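Local coordinates for rhamnose ABC transporter, rhamnose-binding protein (Actinomyces odontolyticus ATCC 17982, PDB 5BQ3), which probably binds a carbohydrate, with rhamnose the likely ligand, and delivers it to an ABC transporter for uptake into the cell, at residues A[88-93]-A[112-117]; A[159-164]-A[194-199]; A[205-210]-A[231-236]; A[264-269]-A[320-325]; A[274-279]-A[301-306]. All coordinates share one frame; numbering follows the deposited sequence.

Interaction 1 of 5, residues A[88-93]-A[112-117]; sequences VLVIAA and KVVTFD
Phe116 lies across the end of the neighbouring strand, with Val90 CG1 3.5 Å from the centroid of its ring and only 2° off the ring normal. Its chi1 of 65° sets CG between the backbone N and the carbonyl carbon, which swings the ring from CB back over residues 90-92. CG, CD2, CE2 and CZ then all rest on Val90 CG1, a CH-pi contact over the middle of one face. At the edge of the ring, CD1 reaches Ile91 O at 3.6 Å, and CE1 meets Ala92 N, which lies in the ring plane, as well as Ala92 CB at 4.0 Å. Four backbone bonds carry the parallel ladder. Leu89 N donates to Lys112 O, and Leu89 O accepts from Val114 N at 2.8 Å. Ile91 N donates to Val114 O at 2.9 Å, while Phe116 N donates to Ile91 O. On the sheet face carrying Ile91 and Thr115, their CG2 methyls meet at 3.9 Å, whereas Thr115 OG1 is turned to Asp119. The two strands form a beta-alpha-beta crossover with helix 100-109, whose Leu103 covers Leu89, Ile91 and Val113. Val90 and Phe116 face Ala278 of helix 271-287 on the opposite side, and strand 29-33 continues the sheet beyond strand 88-91.

Interaction 2 of 5, residues A[159-164]-A[194-199]; sequences SATANA and YGDDDD
Gly195 N donates to Ser159 O at 2.9 Å, an almost straight bond (171°) that closes the parallel ladder where two strands of a Rossmann-like sheet run out. Strand 153-159, helix 165-180 and strand 187-194 make a beta-alpha-beta crossover, and beyond this bond both strands turn into loops that lead to helices. A weak bond, Asp196 N to Ala160 O, holds the first step of the loops together. Tyr194 then lays its ring beside the other loop: Ala162 CA sits over one face, offset toward the rim and 3.9 Å from the centroid, while Ala160 O lies in the plane at the edge. CG is turned anti to the carbonyl carbon (chi1 -58°), which brings CD1 within 3.7 Å of Ser159 CB. An alanine here would remove the ring from Ala162 CA and Ser159 CB, and the turn from Thr161 to Ala164 would probably be freer to shift. Asp197 OD1 bonds to Thr223, which helps fix the carboxylate whose OD2 lies against Ala160 CB. Two waters complete the contact. One links Thr161 OG1 to Asp197 OD2, and the other accepts from Ala162 N and donates to Asp196 OD1 at 2.7 Å.

Interaction 3 of 5, residues A[205-210]-A[231-236]; sequences EAQGLL and ARYLST
This is an apolar helix-helix contact in which one aromatic ring, that of Tyr233, spans most of the distance between two helices of an alpha/beta lobe with a Rossmann-like parallel sheet. Helices 199-212 and 224-236 are consecutive in the chain, joined through strand 218-221; their short segments run at 49° to each other with axes 9.7 Å apart. At that spacing the backbones do not meet closely, and the tyrosine side chain fills the interval. A chi1 of 169° places Tyr233 CG opposite the backbone N and sends the ring outward to the other helix. One face of the ring lies against the backbone there: Gln207 CA stands 3.9 Å from the centroid, a CH-pi contact displaced toward the rim, and the carbonyl carbon of Ala206 is over the same face. The aliphatic part of Gln207 crosses the tyrosine side chain at about a right angle, its CG 3.7 Å from CE1. Ala206 CB adds a contact of 4.2 Å with CD2. At the ring's edge, Leu210 CD2 approaches CE2 at 3.8 Å, and Leu210 CB comes equally near the phenol OH. Replacing Tyr233 by an alanine would probably open a gap between the helices, leaving Leu210 without its ring neighbour and Gln207 without a surface to lie on. Elsewhere on the same helix, Leu209 packs on strands 153-159 and 187-194, which ties helix 199-212 to the sheet. Leu210 and Leu234 make a looser contact, CD2 to CD2 at 4.5 Å.

Interaction 4 of 5, residues A[264-269]-A[320-325]; sequences KEFALW and VRFNAD
Lys264 O opens the contact against Asn323 CB. Glu265 follows with an extended side chain, CG anti to the backbone N, that runs alongside Asn323 and accepts a hydrogen bond from its amide, OE2 to ND2 being 3.0 Å. The anti lone pair is used, and OE2 lies in the plane of the amide. Its other oxygen, OE1, faces the edge of the Arg321 guanidinium and makes a long salt bridge to NH1 at 3.8 Å, the two planar groups being nearly perpendicular (89°). Phe266 pairs with Phe322 through two backbone bonds, of which Phe322 N to Phe266 O is 2.8 Å. Their rings are close to parallel but slid apart, so that Phe322 CB, rather than its ring, lies over the Phe266 face at 3.9 Å from the centroid. Ala267 stands across from Arg321 as a non-hydrogen-bonded pair. Leu268 exchanges backbone bonds with Val320 and rests its CB on Phe322 CE1 at 3.6 Å, and Trp269 CA closes the run against Val320 CG2. This antiparallel pair sits between helix 251-260, which meets both phenylalanines, and helix 134-149, which meets Ala267 and Arg321. Backbone hydrogen bonds of Ala267 with Gly247 and Gly249 place strand 266-268 beside the end of strand 244-247.

Interaction 5 of 5, residues A[274-279]-A[301-306]; sequences LGYVAA and GNLGER
Tyr276 reaches from its helix to the backbone of Asn302, whose N donates to the phenol OH at 3.1 Å in a nearly straight bond (168°). The tyrosine has CG anti to its own backbone N (chi1 -166°), a rotamer that carries the ring away from the helix toward residues 301-303. Gly301 CA and Asn302 N stand at the ring's edge, near its plane, and Gly301 CA is 3.7 Å from the OH. Asn302 folds its side chain back across the end of the tyrosine, crossing it at about a right angle. Its ND2 comes close to the same oxygen, but at a poor angle for a bond. The phenol oxygen is also hydrogen-bonded to Glu55 OE1, so it is held both by the loop and by a side chain of helix 40-56. Below the polar end the contact is apolar. Leu303 leads with CD1, which touches Tyr276 CD2 at 3.7 Å and Val277 CG2 at 3.8 Å. In Val277 it is CG2, anti to the carbonyl carbon (CG1 being anti to N, chi1 172°), that meets it, and the two side chains cross at about a right angle. Arg306 meets Val277 loosely, CG to CG1 at 4.5 Å. Beyond CG it curls back, and NH1 donates to Leu303 O at 2.8 Å and to Glu305 O at 3.2 Å, bracing the turn that brings Leu303 to the helix. Helix 271-287 is thus covered here by the connection of the beta hairpin formed by strands 297-299 and 305-307, with Phe298 and Ile129 of strand 127-130 against Val277, and helix 40-56 alongside Tyr276.

Overall arrangement
Two alpha/beta lobes, as expected of a periplasmic binding protein, hold the five contacts. Interactions 1 and 5 belong to the lobe with the six-stranded parallel sheet; their centres are about 14 Å apart and they touch, Ala278 of helix 271-287 packing on Val90 and Phe116. Interactions 2 and 3 share the other lobe, about 15 Å between centres, linked by a salt bridge from Asp199 to Arg232. The centres of interactions 1 and 3 are about 39 Å apart. Interactions 1, 2 and 3 follow in series, whereas interaction 5 is nested inside the loop closed by interaction 4. Interaction 4 packs beside strand 244-247 and helix 251-260 of the second lobe and probably lies near the chain crossings between lobes, consistent with a hinge position.

Interaction 1 of 5, residues A[88-93]-A[112-117]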
# COMPACT_ATOMS: atom_id res chain seq x y z
N VAL A 88 -6.41 20.84 -8.63
CA VAL A 88 -6.44 19.48 -8.08
C VAL A 88 -5.17 19.24 -7.26
O VAL A 88 -4.06 19.44 -7.76
CB VAL A 88 -6.63 18.38 -9.16
CG1 VAL A 88 -6.72 17.00 -8.53
CG2 VAL A 88 -7.85 18.65 -10.04
N LEU A 89 -5.33 18.79 -6.00
CA LEU A 89 -4.22 18.49 -5.11
C LEU A 89 -4.27 17.02 -4.68
O LEU A 89 -5.24 16.60 -4.05
CB LEU A 89 -4.22 19.42 -3.89
CG LEU A 89 -2.86 19.66 -3.25
CD1 LEU A 89 -2.15 20.82 -3.90
CD2 LEU A 89 -3.01 19.92 -1.77
N VAL A 90 -3.24 16.25 -5.05
CA VAL A 90 -3.12 14.83 -4.71
C VAL A 90 -1.99 14.71 -3.66
O VAL A 90 -0.85 15.05 -3.97
CB VAL A 90 -2.90 13.93 -5.95
CG1 VAL A 90 -3.03 12.46 -5.59
CG2 VAL A 90 -3.88 14.27 -7.08
N ILE A 91 -2.32 14.29 -2.42
CA ILE A 91 -1.33 14.25 -1.34
C ILE A 91 -1.32 12.94 -0.53
O ILE A 91 -2.37 12.38 -0.22
CB ILE A 91 -1.53 15.49 -0.40
CG1 ILE A 91 -0.48 15.54 0.74
CG2 ILE A 91 -2.97 15.61 0.13
CD1 ILE A 91 -0.06 16.88 1.17
N ALA A 92 -0.11 12.48 -0.17
CA ALA A 92 0.13 11.33 0.71
C ALA A 92 0.49 11.92 2.07
O ALA A 92 1.63 12.32 2.28
CB ALA A 92 1.24 10.45 0.15
N ALA A 93 -0.52 12.07 2.95
CA ALA A 93 -0.41 12.70 4.26
C ALA A 93 0.60 12.02 5.19
O ALA A 93 0.52 10.81 5.42
CB ALA A 93 -1.78 12.75 4.94
N LYS A 112 -9.67 20.85 -5.31
CA LYS A 112 -10.17 19.49 -5.09
C LYS A 112 -9.05 18.69 -4.44
O LYS A 112 -7.98 18.54 -5.04
CB LYS A 112 -10.68 18.85 -6.40
CG LYS A 112 -11.79 19.64 -7.12
CD LYS A 112 -13.14 19.56 -6.42
CE LYS A 112 -14.12 20.56 -6.99
NZ LYS A 112 -15.40 20.56 -6.24
N VAL A 113 -9.25 18.26 -3.19
CA VAL A 113 -8.24 17.54 -2.42
C VAL A 113 -8.50 16.03 -2.49
O VAL A 113 -9.56 15.55 -2.09
CB VAL A 113 -8.13 18.04 -0.95
CG1 VAL A 113 -7.14 17.20 -0.14
CG2 VAL A 113 -7.74 19.52 -0.91
N VAL A 114 -7.50 15.30 -3.01
CA VAL A 114 -7.51 13.84 -3.15
C VAL A 114 -6.31 13.30 -2.37
O VAL A 114 -5.18 13.72 -2.62
CB VAL A 114 -7.51 13.39 -4.64
CG1 VAL A 114 -7.37 11.88 -4.78
CG2 VAL A 114 -8.75 13.88 -5.37
N THR A 115 -6.55 12.40 -1.41
CA THR A 115 -5.47 11.78 -0.65
C THR A 115 -5.22 10.37 -1.19
O THR A 115 -6.16 9.73 -1.64
CB THR A 115 -5.75 11.78 0.87
OG1 THR A 115 -7.03 11.20 1.12
CG2 THR A 115 -5.67 13.16 1.48
N PHE A 116 -3.96 9.92 -1.19
CA PHE A 116 -3.59 8.58 -1.68
C PHE A 116 -2.48 7.99 -0.80
O PHE A 116 -1.74 8.74 -0.16
CB PHE A 116 -3.23 8.58 -3.19
CG PHE A 116 -2.03 9.33 -3.74
CD1 PHE A 116 -1.37 10.29 -2.99
CD2 PHE A 116 -1.59 9.09 -5.04
CE1 PHE A 116 -0.27 10.98 -3.51
CE2 PHE A 116 -0.49 9.79 -5.56
CZ PHE A 116 0.16 10.73 -4.80
N ASP A 117 -2.40 6.64 -0.72
CA ASP A 117 -1.45 5.86 0.10
C ASP A 117 -1.82 6.02 1.59
O ASP A 117 -2.34 5.07 2.19
CB ASP A 117 0.03 6.23 -0.20
CG ASP A 117 1.08 5.60 0.70
OD1 ASP A 117 1.07 4.35 0.84
OD2 ASP A 117 1.95 6.34 1.21

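Interaction 2 of 5, residues A[159-164]-A[194-199]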
# COMPACT_ATOMS: atom_id res chain seq x y z
N SER A 159 5.72 -10.14 12.59
CA SER A 159 5.17 -8.81 12.34
C SER A 159 6.21 -7.69 12.58
O SER A 159 7.37 -7.98 12.87
CB SER A 159 3.95 -8.60 13.22
OG SER A 159 3.21 -7.47 12.80
N ALA A 160 5.77 -6.42 12.44
CA ALA A 160 6.59 -5.22 12.66
C ALA A 160 6.65 -4.94 14.17
O ALA A 160 7.07 -5.82 14.92
CB ALA A 160 5.99 -4.05 11.90
N THR A 161 6.23 -3.74 14.64
CA THR A 161 6.18 -3.44 16.08
C THR A 161 4.91 -4.07 16.66
O THR A 161 3.97 -4.35 15.91
CB THR A 161 6.22 -1.92 16.36
OG1 THR A 161 5.26 -1.25 15.54
CG2 THR A 161 7.59 -1.32 16.19
N ALA A 162 4.88 -4.27 17.98
CA ALA A 162 3.74 -4.85 18.69
C ALA A 162 2.48 -3.98 18.59
O ALA A 162 1.37 -4.51 18.59
CB ALA A 162 4.10 -5.09 20.14
N ASN A 163 2.65 -2.65 18.51
CA ASN A 163 1.59 -1.64 18.45
C ASN A 163 1.29 -1.15 17.01
O ASN A 163 0.52 -0.19 16.85
CB ASN A 163 1.93 -0.45 19.36
CG ASN A 163 3.42 -0.15 19.47
OD1 ASN A 163 4.05 0.36 18.54
ND2 ASN A 163 4.00 -0.45 20.63
N ALA A 164 1.87 -1.81 15.97
CA ALA A 164 1.67 -1.45 14.56
C ALA A 164 0.19 -1.58 14.16
O ALA A 164 -0.35 -2.68 14.17
CB ALA A 164 2.54 -2.31 13.67
N TYR A 194 7.69 -10.20 16.95
CA TYR A 194 7.76 -8.83 16.45
C TYR A 194 9.20 -8.40 16.16
O TYR A 194 10.05 -8.39 17.05
CB TYR A 194 7.08 -7.88 17.45
CG TYR A 194 5.63 -8.24 17.71
CD1 TYR A 194 4.63 -7.92 16.79
CD2 TYR A 194 5.26 -8.94 18.85
CE1 TYR A 194 3.30 -8.28 17.01
CE2 TYR A 194 3.94 -9.31 19.08
CZ TYR A 194 2.96 -8.97 18.16
OH TYR A 194 1.65 -9.33 18.38
N GLY A 195 9.44 -8.06 14.89
CA GLY A 195 10.74 -7.62 14.39
C GLY A 195 10.98 -6.12 14.49
O GLY A 195 12.08 -5.65 14.18
N ASP A 196 9.93 -5.37 14.90
CA ASP A 196 9.91 -3.92 15.12
C ASP A 196 10.37 -3.09 13.89
O ASP A 196 10.90 -1.99 14.06
CB ASP A 196 10.73 -3.54 16.37
CG ASP A 196 10.25 -4.17 17.67
OD1 ASP A 196 9.01 -4.30 17.85
OD2 ASP A 196 11.10 -4.50 18.52
N ASP A 197 10.12 -3.60 12.65
CA ASP A 197 10.49 -3.00 11.36
C ASP A 197 12.01 -2.72 11.28
O ASP A 197 12.45 -1.78 10.61
CB ASP A 197 9.67 -1.73 11.05
CG ASP A 197 8.39 -1.94 10.28
OD1 ASP A 197 8.39 -2.77 9.33
OD2 ASP A 197 7.39 -1.25 10.58
N ASP A 198 12.81 -3.57 11.96
CA ASP A 198 14.26 -3.49 12.02
C ASP A 198 14.84 -4.81 11.50
O ASP A 198 14.43 -5.87 11.96
CB ASP A 198 14.73 -3.20 13.45
CG ASP A 198 16.23 -3.01 13.59
OD1 ASP A 198 16.73 -1.94 13.19
OD2 ASP A 198 16.89 -3.93 14.11
N ASP A 199 15.77 -4.73 10.53
CA ASP A 199 16.41 -5.87 9.89
C ASP A 199 17.17 -6.78 10.88
O ASP A 199 17.05 -8.00 10.78
CB ASP A 199 17.36 -5.40 8.77
CG ASP A 199 17.97 -6.53 7.98
OD1 ASP A 199 17.29 -7.07 7.07
OD2 ASP A 199 19.13 -6.90 8.27
O HOH W 1 6.15 -0.86 12.98
O HOH W 2 7.18 -3.64 19.77

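Interaction 3 of 5, residues A[205-210]-A[231-236]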
# COMPACT_ATOMS: atom_id res chain seq x y z
N GLU A 205 14.65 -12.58 15.50
CA GLU A 205 13.32 -13.14 15.78
C GLU A 205 13.07 -14.38 14.93
O GLU A 205 12.49 -15.34 15.43
CB GLU A 205 12.21 -12.10 15.57
CG GLU A 205 12.13 -11.04 16.66
CD GLU A 205 11.94 -11.51 18.09
OE1 GLU A 205 11.08 -12.39 18.33
OE2 GLU A 205 12.64 -10.99 18.98
N ALA A 206 13.53 -14.37 13.66
CA ALA A 206 13.40 -15.50 12.73
C ALA A 206 14.31 -16.66 13.15
O ALA A 206 13.92 -17.82 12.98
CB ALA A 206 13.76 -15.05 11.32
N GLN A 207 15.50 -16.34 13.70
CA GLN A 207 16.48 -17.31 14.19
C GLN A 207 15.93 -18.05 15.41
O GLN A 207 16.00 -19.28 15.46
CB GLN A 207 17.80 -16.59 14.53
CG GLN A 207 18.99 -17.53 14.76
CD GLN A 207 20.29 -16.81 15.04
OE1 GLN A 207 20.37 -15.58 15.13
NE2 GLN A 207 21.36 -17.58 15.19
N GLY A 208 15.35 -17.30 16.36
CA GLY A 208 14.74 -17.83 17.57
C GLY A 208 13.43 -18.57 17.32
O GLY A 208 13.07 -19.46 18.09
N LEU A 209 12.73 -18.20 16.23
CA LEU A 209 11.46 -18.79 15.79
C LEU A 209 11.65 -20.26 15.42
O LEU A 209 10.83 -21.10 15.80
CB LEU A 209 10.93 -17.99 14.58
CG LEU A 209 9.43 -18.01 14.28
CD1 LEU A 209 8.62 -17.51 15.46
CD2 LEU A 209 9.13 -17.14 13.08
N LEU A 210 12.74 -20.59 14.70
CA LEU A 210 13.07 -21.95 14.28
C LEU A 210 13.70 -22.73 15.44
O LEU A 210 13.72 -23.96 15.40
CB LEU A 210 14.01 -21.95 13.05
CG LEU A 210 13.37 -21.94 11.63
CD1 LEU A 210 12.38 -23.07 11.43
CD2 LEU A 210 12.78 -20.59 11.27
N ALA A 231 14.08 -14.08 5.00
CA ALA A 231 14.55 -14.70 3.76
C ALA A 231 16.06 -14.87 3.80
O ALA A 231 16.56 -15.91 3.35
CB ALA A 231 14.14 -13.87 2.57
N ARG A 232 16.78 -13.88 4.37
CA ARG A 232 18.24 -13.91 4.51
C ARG A 232 18.66 -15.00 5.48
O ARG A 232 19.70 -15.63 5.27
CB ARG A 232 18.76 -12.54 4.96
CG ARG A 232 20.25 -12.33 4.65
CD ARG A 232 20.71 -10.91 4.89
NE ARG A 232 20.80 -10.58 6.31
CZ ARG A 232 19.96 -9.78 6.95
NH1 ARG A 232 18.95 -9.20 6.29
NH2 ARG A 232 20.11 -9.53 8.24
N TYR A 233 17.85 -15.25 6.53
CA TYR A 233 18.12 -16.30 7.52
C TYR A 233 17.87 -17.69 6.93
O TYR A 233 18.73 -18.55 7.06
CB TYR A 233 17.29 -16.10 8.80
CG TYR A 233 17.32 -17.30 9.73
CD1 TYR A 233 18.46 -17.59 10.48
CD2 TYR A 233 16.24 -18.16 9.83
CE1 TYR A 233 18.52 -18.72 11.30
CE2 TYR A 233 16.28 -19.29 10.65
CZ TYR A 233 17.42 -19.56 11.39
OH TYR A 233 17.47 -20.67 12.21
N LEU A 234 16.69 -17.90 6.30
CA LEU A 234 16.28 -19.18 5.72
C LEU A 234 17.22 -19.65 4.60
O LEU A 234 17.54 -20.84 4.56
CB LEU A 234 14.84 -19.13 5.21
CG LEU A 234 13.75 -19.10 6.28
CD1 LEU A 234 12.48 -18.49 5.74
CD2 LEU A 234 13.47 -20.48 6.84
N SER A 235 17.68 -18.73 3.72
CA SER A 235 18.59 -19.04 2.61
C SER A 235 19.98 -19.50 3.08
O SER A 235 20.62 -20.28 2.38
CB SER A 235 18.74 -17.83 1.69
OG SER A 235 19.25 -16.71 2.39
N THR A 236 20.43 -19.01 4.25
CA THR A 236 21.74 -19.34 4.83
C THR A 236 21.65 -20.52 5.82
O THR A 236 22.69 -21.01 6.27
CB THR A 236 22.35 -18.10 5.51
OG1 THR A 236 21.44 -17.58 6.48
CG2 THR A 236 22.76 -17.02 4.52

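Interaction 4 of 5, residues A[264-269]-A[320-325]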
# COMPACT_ATOMS: atom_id res chain seq x y z
N LYS A 264 8.68 -18.52 -2.66
CA LYS A 264 7.95 -18.97 -3.85
C LYS A 264 6.99 -17.89 -4.32
O LYS A 264 6.98 -17.56 -5.51
CB LYS A 264 7.21 -20.30 -3.58
CG LYS A 264 8.15 -21.50 -3.54
CD LYS A 264 7.40 -22.82 -3.46
CE LYS A 264 8.34 -24.00 -3.52
NZ LYS A 264 7.60 -25.30 -3.50
N GLU A 265 6.20 -17.30 -3.38
CA GLU A 265 5.24 -16.24 -3.67
C GLU A 265 4.98 -15.36 -2.45
O GLU A 265 4.78 -15.85 -1.34
CB GLU A 265 3.91 -16.82 -4.19
CG GLU A 265 3.02 -15.80 -4.88
CD GLU A 265 1.72 -16.35 -5.44
OE1 GLU A 265 0.90 -16.89 -4.66
OE2 GLU A 265 1.51 -16.21 -6.67
N PHE A 266 4.97 -14.04 -2.68
CA PHE A 266 4.65 -13.00 -1.70
C PHE A 266 3.70 -12.01 -2.39
O PHE A 266 3.42 -12.17 -3.57
CB PHE A 266 5.93 -12.32 -1.15
CG PHE A 266 6.70 -11.48 -2.13
CD1 PHE A 266 7.68 -12.05 -2.93
CD2 PHE A 266 6.47 -10.11 -2.25
CE1 PHE A 266 8.39 -11.27 -3.85
CE2 PHE A 266 7.17 -9.34 -3.17
CZ PHE A 266 8.14 -9.92 -3.96
N ALA A 267 3.19 -11.03 -1.65
CA ALA A 267 2.28 -10.04 -2.21
C ALA A 267 2.64 -8.63 -1.77
O ALA A 267 3.38 -8.44 -0.81
CB ALA A 267 0.85 -10.37 -1.81
N LEU A 268 2.11 -7.64 -2.50
CA LEU A 268 2.21 -6.20 -2.26
C LEU A 268 1.19 -5.51 -3.18
O LEU A 268 0.03 -5.92 -3.19
CB LEU A 268 3.66 -5.66 -2.43
CG LEU A 268 3.98 -4.33 -1.72
CD1 LEU A 268 4.21 -4.51 -0.23
CD2 LEU A 268 5.18 -3.68 -2.34
N TRP A 269 1.60 -4.48 -3.93
CA TRP A 269 0.74 -3.70 -4.83
C TRP A 269 1.60 -2.90 -5.79
O TRP A 269 2.79 -2.72 -5.54
CB TRP A 269 -0.18 -2.75 -4.02
CG TRP A 269 0.51 -2.07 -2.87
CD1 TRP A 269 1.30 -0.95 -2.93
CD2 TRP A 269 0.53 -2.50 -1.50
NE1 TRP A 269 1.80 -0.66 -1.69
CE2 TRP A 269 1.34 -1.59 -0.79
CE3 TRP A 269 -0.06 -3.57 -0.81
CZ2 TRP A 269 1.57 -1.72 0.59
CZ3 TRP A 269 0.17 -3.70 0.55
CH2 TRP A 269 0.98 -2.78 1.24
N VAL A 320 -1.34 -7.38 -5.40
CA VAL A 320 -0.60 -7.98 -6.51
C VAL A 320 0.30 -9.09 -5.96
O VAL A 320 1.09 -8.84 -5.05
CB VAL A 320 0.20 -6.92 -7.33
CG1 VAL A 320 1.06 -7.57 -8.41
CG2 VAL A 320 -0.73 -5.88 -7.95
N ARG A 321 0.16 -10.31 -6.50
CA ARG A 321 0.97 -11.46 -6.09
C ARG A 321 2.22 -11.53 -6.97
O ARG A 321 2.11 -11.49 -8.20
CB ARG A 321 0.16 -12.77 -6.17
CG ARG A 321 -0.89 -12.91 -5.10
CD ARG A 321 -1.47 -14.30 -5.09
NE ARG A 321 -2.79 -14.32 -4.49
CZ ARG A 321 -3.46 -15.43 -4.18
NH1 ARG A 321 -2.92 -16.62 -4.41
NH2 ARG A 321 -4.67 -15.35 -3.64
N PHE A 322 3.39 -11.62 -6.33
CA PHE A 322 4.68 -11.69 -7.02
C PHE A 322 5.33 -13.05 -6.86
O PHE A 322 5.47 -13.55 -5.74
CB PHE A 322 5.63 -10.59 -6.53
CG PHE A 322 5.11 -9.17 -6.62
CD1 PHE A 322 4.39 -8.61 -5.58
CD2 PHE A 322 5.36 -8.39 -7.74
CE1 PHE A 322 3.91 -7.30 -5.66
CE2 PHE A 322 4.88 -7.08 -7.82
CZ PHE A 322 4.15 -6.55 -6.79
N ASN A 323 5.72 -13.64 -7.99
CA ASN A 323 6.40 -14.93 -8.10
C ASN A 323 7.52 -14.79 -9.14
O ASN A 323 7.73 -13.70 -9.67
CB ASN A 323 5.42 -16.06 -8.45
CG ASN A 323 4.41 -15.70 -9.52
OD1 ASN A 323 4.74 -15.44 -10.68
ND2 ASN A 323 3.14 -15.69 -9.14
N ALA A 324 8.23 -15.90 -9.45
CA ALA A 324 9.36 -15.92 -10.38
C ALA A 324 8.99 -15.59 -11.84
O ALA A 324 9.89 -15.38 -12.66
CB ALA A 324 10.04 -17.27 -10.31
N ASP A 325 7.69 -15.51 -12.16
CA ASP A 325 7.20 -15.23 -13.52
C ASP A 325 6.93 -13.73 -13.78
O ASP A 325 6.82 -13.34 -14.94
CB ASP A 325 5.92 -16.04 -13.80
CG ASP A 325 6.03 -17.50 -13.42
OD1 ASP A 325 6.67 -18.26 -14.17
OD2 ASP A 325 5.48 -17.88 -12.36

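Interaction 5 of 5, residues A[274-279]-A[301-306]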
# COMPACT_ATOMS: atom_id res chain seq x y z
N LEU A 274 -1.93 3.35 -8.10
CA LEU A 274 -2.49 4.22 -7.07
C LEU A 274 -2.49 5.69 -7.53
O LEU A 274 -3.51 6.36 -7.39
CB LEU A 274 -1.72 4.05 -5.75
CG LEU A 274 -2.11 4.95 -4.58
CD1 LEU A 274 -3.40 4.50 -3.93
CD2 LEU A 274 -1.01 4.99 -3.57
N GLY A 275 -1.36 6.15 -8.07
CA GLY A 275 -1.21 7.50 -8.60
C GLY A 275 -2.08 7.73 -9.82
O GLY A 275 -2.63 8.82 -10.00
N TYR A 276 -2.24 6.67 -10.65
CA TYR A 276 -3.05 6.65 -11.87
C TYR A 276 -4.53 6.89 -11.55
O TYR A 276 -5.13 7.80 -12.13
CB TYR A 276 -2.86 5.30 -12.60
CG TYR A 276 -3.38 5.27 -14.02
CD1 TYR A 276 -2.56 5.60 -15.09
CD2 TYR A 276 -4.69 4.87 -14.30
CE1 TYR A 276 -3.03 5.58 -16.40
CE2 TYR A 276 -5.17 4.84 -15.61
CZ TYR A 276 -4.34 5.19 -16.66
OH TYR A 276 -4.82 5.15 -17.94
N VAL A 277 -5.11 6.11 -10.61
CA VAL A 277 -6.51 6.20 -10.17
C VAL A 277 -6.77 7.57 -9.51
O VAL A 277 -7.79 8.19 -9.79
CB VAL A 277 -6.90 5.02 -9.22
CG1 VAL A 277 -8.29 5.20 -8.61
CG2 VAL A 277 -6.83 3.68 -9.96
N ALA A 278 -5.82 8.04 -8.67
CA ALA A 278 -5.90 9.32 -7.95
C ALA A 278 -6.00 10.52 -8.90
O ALA A 278 -6.80 11.42 -8.65
CB ALA A 278 -4.70 9.48 -7.03
N ALA A 279 -5.21 10.53 -10.00
CA ALA A 279 -5.21 11.60 -10.99
C ALA A 279 -6.54 11.64 -11.76
O ALA A 279 -7.03 12.73 -12.06
CB ALA A 279 -4.05 11.43 -11.96
N GLY A 301 -9.25 5.59 -16.47
CA GLY A 301 -8.52 5.30 -17.70
C GLY A 301 -8.53 3.87 -18.17
O GLY A 301 -9.60 3.30 -18.42
N ASN A 302 -7.33 3.28 -18.28
CA ASN A 302 -7.09 1.91 -18.74
C ASN A 302 -7.45 0.86 -17.68
O ASN A 302 -7.55 -0.32 -18.00
CB ASN A 302 -5.63 1.73 -19.16
CG ASN A 302 -5.16 2.68 -20.24
OD1 ASN A 302 -5.78 2.83 -21.31
ND2 ASN A 302 -4.04 3.34 -20.00
N LEU A 303 -7.64 1.30 -16.41
CA LEU A 303 -7.98 0.41 -15.29
C LEU A 303 -9.50 0.22 -15.12
O LEU A 303 -9.92 -0.55 -14.26
CB LEU A 303 -7.35 0.93 -13.99
CG LEU A 303 -5.82 0.81 -13.88
CD1 LEU A 303 -5.30 1.60 -12.69
CD2 LEU A 303 -5.37 -0.64 -13.76
N GLY A 304 -10.30 0.87 -15.97
CA GLY A 304 -11.75 0.78 -15.95
C GLY A 304 -12.40 1.67 -14.91
O GLY A 304 -11.76 2.59 -14.40
N GLU A 305 -13.67 1.40 -14.58
CA GLU A 305 -14.44 2.19 -13.61
C GLU A 305 -14.16 1.78 -12.16
O GLU A 305 -13.72 0.66 -11.89
CB GLU A 305 -15.95 2.10 -13.90
CG GLU A 305 -16.39 2.95 -15.07
CD GLU A 305 -17.87 3.25 -15.13
OE1 GLU A 305 -18.68 2.30 -15.25
OE2 GLU A 305 -18.23 4.45 -15.10
N ARG A 306 -14.39 2.72 -11.22
CA ARG A 306 -14.23 2.55 -9.77
C ARG A 306 -15.40 3.19 -9.03
O ARG A 306 -15.90 4.22 -9.47
CB ARG A 306 -12.89 3.15 -9.27
CG ARG A 306 -11.62 2.43 -9.73
CD ARG A 306 -11.47 1.02 -9.17
NE ARG A 306 -10.16 0.44 -9.46
CZ ARG A 306 -9.82 -0.13 -10.61
NH1 ARG A 306 -10.69 -0.22 -11.61
NH2 ARG A 306 -8.60 -0.62 -10.78